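Local coordinates for protein putative Scyalone Dehydratase (Novosphingobium aromaticivorans DSM 12444, PDB 3EF8) that is of unknown function but, as an NTF2-like protein of the SnoaL-like family, may act as a scytalone dehydratase-type lyase, at residues Val117-Gly121 against Gln122-Lys126. Sequence-based numbering, arbitrary orientation.
Sequences VKVDG and QWKFK
Lys118 lies across the indole of Trp123, and the pair illustrates how a tight hairpin can use a directly cross-strand side-chain contact on one face as well as backbone bonds. CB of Lys118 sits over the centre of the six-membered ring, 3.6 Å from its centroid and 6° off the ring normal, a CH-pi contact. With CG of Lys118 anti to the backbone N (chi1 -158°) and the chain extended beyond it, CG and CD run on over the pyrrole side, CD coming to 3.8 Å from Trp123 NE1. On the reverse face, Val119 CG2 meets the aliphatic chain of Lys124, approaching CD to 3.6 Å at about a right angle, while the methyls of Val117 touch Lys126.

Behind these side chains stands a two-residue beta hairpin, closed by a type I' turn from Val119 to Gln122 and joining strands 106-119 and 122-136 of the curved NTF2-like sheet. Val117 with Lys124 and Val119 with Gln122 are hydrogen-bonded pairs, each joined by two backbone bonds; Lys118 with Trp123 is the non-hydrogen-bonded pair between them. Val119 N to Gln122 O is almost straight at the hydrogen (2.9 Å, 179°). Gly121 accepts a positive phi at the turn, where a CB would collide with the preceding carbonyl. Gln122 NE2 bonds Trp123 O at 2.9 Å, on an in-plane lone pair. Farther out, the indole touches Ala12 and Ile13 of helix 3-25, and Glu9 on that helix serves both partners of the CH-pi pair: OE2 forms a salt bridge with Lys118 NZ and OE1 accepts a hydrogen bond from Trp123 NE1. Replacing Trp123 by alanine is likely to strip the Lys118 methylenes of their aromatic floor, open a gap against Ala12 and Ile13, and leave Glu9 without its indole donor.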
ATOM      1  N   VAL A 117       6.461  -6.528 -20.352  1.00 12.24           N
ATOM      2  CA  VAL A 117       6.299  -6.314 -21.790  1.00 11.03           C
ATOM      3  C   VAL A 117       4.857  -6.479 -22.156  1.00 12.79           C
ATOM      4  O   VAL A 117       4.151  -7.263 -21.561  1.00 11.59           O
ATOM      5  CB  VAL A 117       7.197  -7.298 -22.605  1.00 11.18           C
ATOM      6  CG1 VAL A 117       8.676  -6.977 -22.373  1.00 10.73           C
ATOM      7  CG2 VAL A 117       6.863  -8.762 -22.237  1.00 12.83           C
ATOM      8  N   LYS A 118       4.421  -5.738 -23.167  1.00 10.63           N
ATOM      9  CA  LYS A 118       3.047  -5.794 -23.616  1.00 10.74           C
ATOM     10  C   LYS A 118       2.936  -6.624 -24.872  1.00 13.90           C
ATOM     11  O   LYS A 118       3.571  -6.337 -25.888  1.00 15.94           O
ATOM     12  CB  LYS A 118       2.475  -4.414 -23.844  1.00 10.77           C
ATOM     13  CG  LYS A 118       0.984  -4.356 -23.804  1.00 11.92           C
ATOM     14  CD  LYS A 118       0.440  -3.004 -24.236  1.00 14.82           C
ATOM     15  CE  LYS A 118      -1.092  -2.965 -24.156  1.00 15.43           C
ATOM     16  NZ  LYS A 118      -1.702  -1.714 -24.701  1.00 16.01           N
ATOM     17  N   VAL A 119       2.122  -7.656 -24.771  1.00 13.64           N
ATOM     18  CA  VAL A 119       1.952  -8.607 -25.876  1.00 17.12           C
ATOM     19  C   VAL A 119       0.481  -8.839 -26.141  1.00 18.04           C
ATOM     20  O   VAL A 119      -0.261  -9.203 -25.253  1.00 16.04           O
ATOM     21  CB  VAL A 119       2.691  -9.890 -25.582  1.00 19.47           C
ATOM     22  CG1 VAL A 119       4.191  -9.636 -25.551  1.00 23.65           C
ATOM     23  CG2 VAL A 119       2.278 -10.526 -24.293  1.00 23.09           C
ATOM     24  N   ASP A 120       0.062  -8.585 -27.382  0.50 20.71           N
ATOM     25  CA  ASP A 120      -1.316  -8.824 -27.806  0.50 22.26           C
ATOM     26  C   ASP A 120      -2.307  -8.195 -26.820  0.50 19.98           C
ATOM     27  O   ASP A 120      -3.322  -8.791 -26.461  0.50 20.82           O
ATOM     28  CB  ASP A 120      -1.566 -10.337 -27.952  0.50 23.99           C
ATOM     29  CG  ASP A 120      -2.653 -10.667 -28.966  0.50 26.77           C
ATOM     30  OD1 ASP A 120      -3.013  -9.791 -29.778  0.50 34.08           O
ATOM     31  OD2 ASP A 120      -3.133 -11.826 -28.959  0.50 27.55           O
ATOM     32  N   GLY A 121      -1.972  -6.994 -26.364  1.00 18.05           N
ATOM     33  CA  GLY A 121      -2.874  -6.212 -25.535  1.00 19.27           C
ATOM     34  C   GLY A 121      -2.757  -6.421 -24.044  1.00 17.23           C
ATOM     35  O   GLY A 121      -3.494  -5.791 -23.295  1.00 18.89           O
ATOM     36  N   GLN A 122      -1.871  -7.326 -23.647  1.00 17.45           N
ATOM     37  CA  GLN A 122      -1.699  -7.694 -22.225  1.00 14.42           C
ATOM     38  C   GLN A 122      -0.271  -7.528 -21.741  1.00 14.43           C
ATOM     39  O   GLN A 122       0.685  -8.028 -22.336  1.00 15.64           O
ATOM     40  CB  GLN A 122      -2.077  -9.160 -22.042  1.00 15.41           C
ATOM     41  CG  GLN A 122      -1.804  -9.782 -20.662  1.00 20.12           C
ATOM     42  CD  GLN A 122      -2.780  -9.292 -19.596  1.00 23.17           C
ATOM     43  OE1 GLN A 122      -3.999  -9.387 -19.786  1.00 22.18           O
ATOM     44  NE2 GLN A 122      -2.257  -8.780 -18.459  1.00 17.33           N
ATOM     45  N   TRP A 123      -0.125  -6.838 -20.608  1.00 12.61           N
ATOM     46  CA  TRP A 123       1.172  -6.780 -19.955  1.00 11.22           C
ATOM     47  C   TRP A 123       1.470  -8.086 -19.268  1.00 12.33           C
ATOM     48  O   TRP A 123       0.612  -8.692 -18.632  1.00 11.81           O
ATOM     49  CB  TRP A 123       1.226  -5.607 -18.953  1.00 10.51           C
ATOM     50  CG  TRP A 123       1.248  -4.240 -19.649  1.00 11.16           C
ATOM     51  CD1 TRP A 123       0.196  -3.444 -19.916  1.00 10.33           C
ATOM     52  CD2 TRP A 123       2.407  -3.561 -20.180  1.00 10.77           C
ATOM     53  NE1 TRP A 123       0.604  -2.287 -20.556  1.00 10.55           N
ATOM     54  CE2 TRP A 123       1.954  -2.360 -20.754  1.00 10.20           C
ATOM     55  CE3 TRP A 123       3.761  -3.867 -20.243  1.00 10.69           C
ATOM     56  CZ2 TRP A 123       2.825  -1.439 -21.331  1.00 10.20           C
ATOM     57  CZ3 TRP A 123       4.618  -2.945 -20.829  1.00  9.73           C
ATOM     58  CH2 TRP A 123       4.143  -1.761 -21.358  1.00  8.88           C
ATOM     59  N   LYS A 124       2.705  -8.495 -19.390  1.00 11.16           N
ATOM     60  CA  LYS A 124       3.224  -9.717 -18.810  1.00 10.50           C
ATOM     61  C   LYS A 124       4.600  -9.487 -18.275  1.00 11.80           C
ATOM     62  O   LYS A 124       5.316  -8.599 -18.728  1.00 12.57           O
ATOM     63  CB  LYS A 124       3.269 -10.846 -19.866  1.00 11.85           C
ATOM     64  CG  LYS A 124       1.890 -11.218 -20.371  1.00 14.02           C
ATOM     65  CD  LYS A 124       1.969 -12.418 -21.271  1.00 21.60           C
ATOM     66  CE  LYS A 124       0.605 -12.814 -21.755  1.00 28.10           C
ATOM     67  NZ  LYS A 124       0.761 -13.935 -22.758  1.00 34.02           N
ATOM     68  N   PHE A 125       4.952 -10.287 -17.284  1.00 10.21           N
ATOM     69  CA  PHE A 125       6.305 -10.288 -16.795  1.00  9.73           C
ATOM     70  C   PHE A 125       7.286 -10.945 -17.726  1.00 11.54           C
ATOM     71  O   PHE A 125       7.104 -12.079 -18.134  1.00 13.29           O
ATOM     72  CB  PHE A 125       6.465 -10.943 -15.414  1.00 10.08           C
ATOM     73  CG  PHE A 125       5.697 -10.212 -14.307  1.00 10.18           C
ATOM     74  CD1 PHE A 125       6.166  -9.015 -13.802  1.00  9.83           C
ATOM     75  CD2 PHE A 125       4.531 -10.760 -13.749  1.00  9.83           C
ATOM     76  CE1 PHE A 125       5.492  -8.360 -12.777  1.00 10.31           C
ATOM     77  CE2 PHE A 125       3.833 -10.100 -12.762  1.00 12.16           C
ATOM     78  CZ  PHE A 125       4.349  -8.930 -12.249  1.00 10.05           C
ATOM     79  N   LYS A 126       8.377 -10.234 -17.995  1.00 12.77           N
ATOM     80  CA  LYS A 126       9.530 -10.845 -18.691  1.00 13.03           C
ATOM     81  C   LYS A 126      10.635 -11.201 -17.700  1.00 12.56           C
ATOM     82  O   LYS A 126      11.281 -12.221 -17.797  1.00 13.45           O
ATOM     83  CB  LYS A 126      10.054  -9.950 -19.809  1.00 13.09           C
ATOM     84  CG  LYS A 126      11.195 -10.619 -20.586  1.00 20.50           C
ATOM     85  CD  LYS A 126      11.099 -10.269 -22.061  1.00 25.00           C
ATOM     86  CE  LYS A 126      12.196 -10.949 -22.906  1.00 28.79           C
ATOM     87  NZ  LYS A 126      13.529 -10.449 -22.574  1.00 30.45           N
TER
HETATM   88  O   HOH W   1      -1.262 -12.076 -24.634  1.00 36.51           O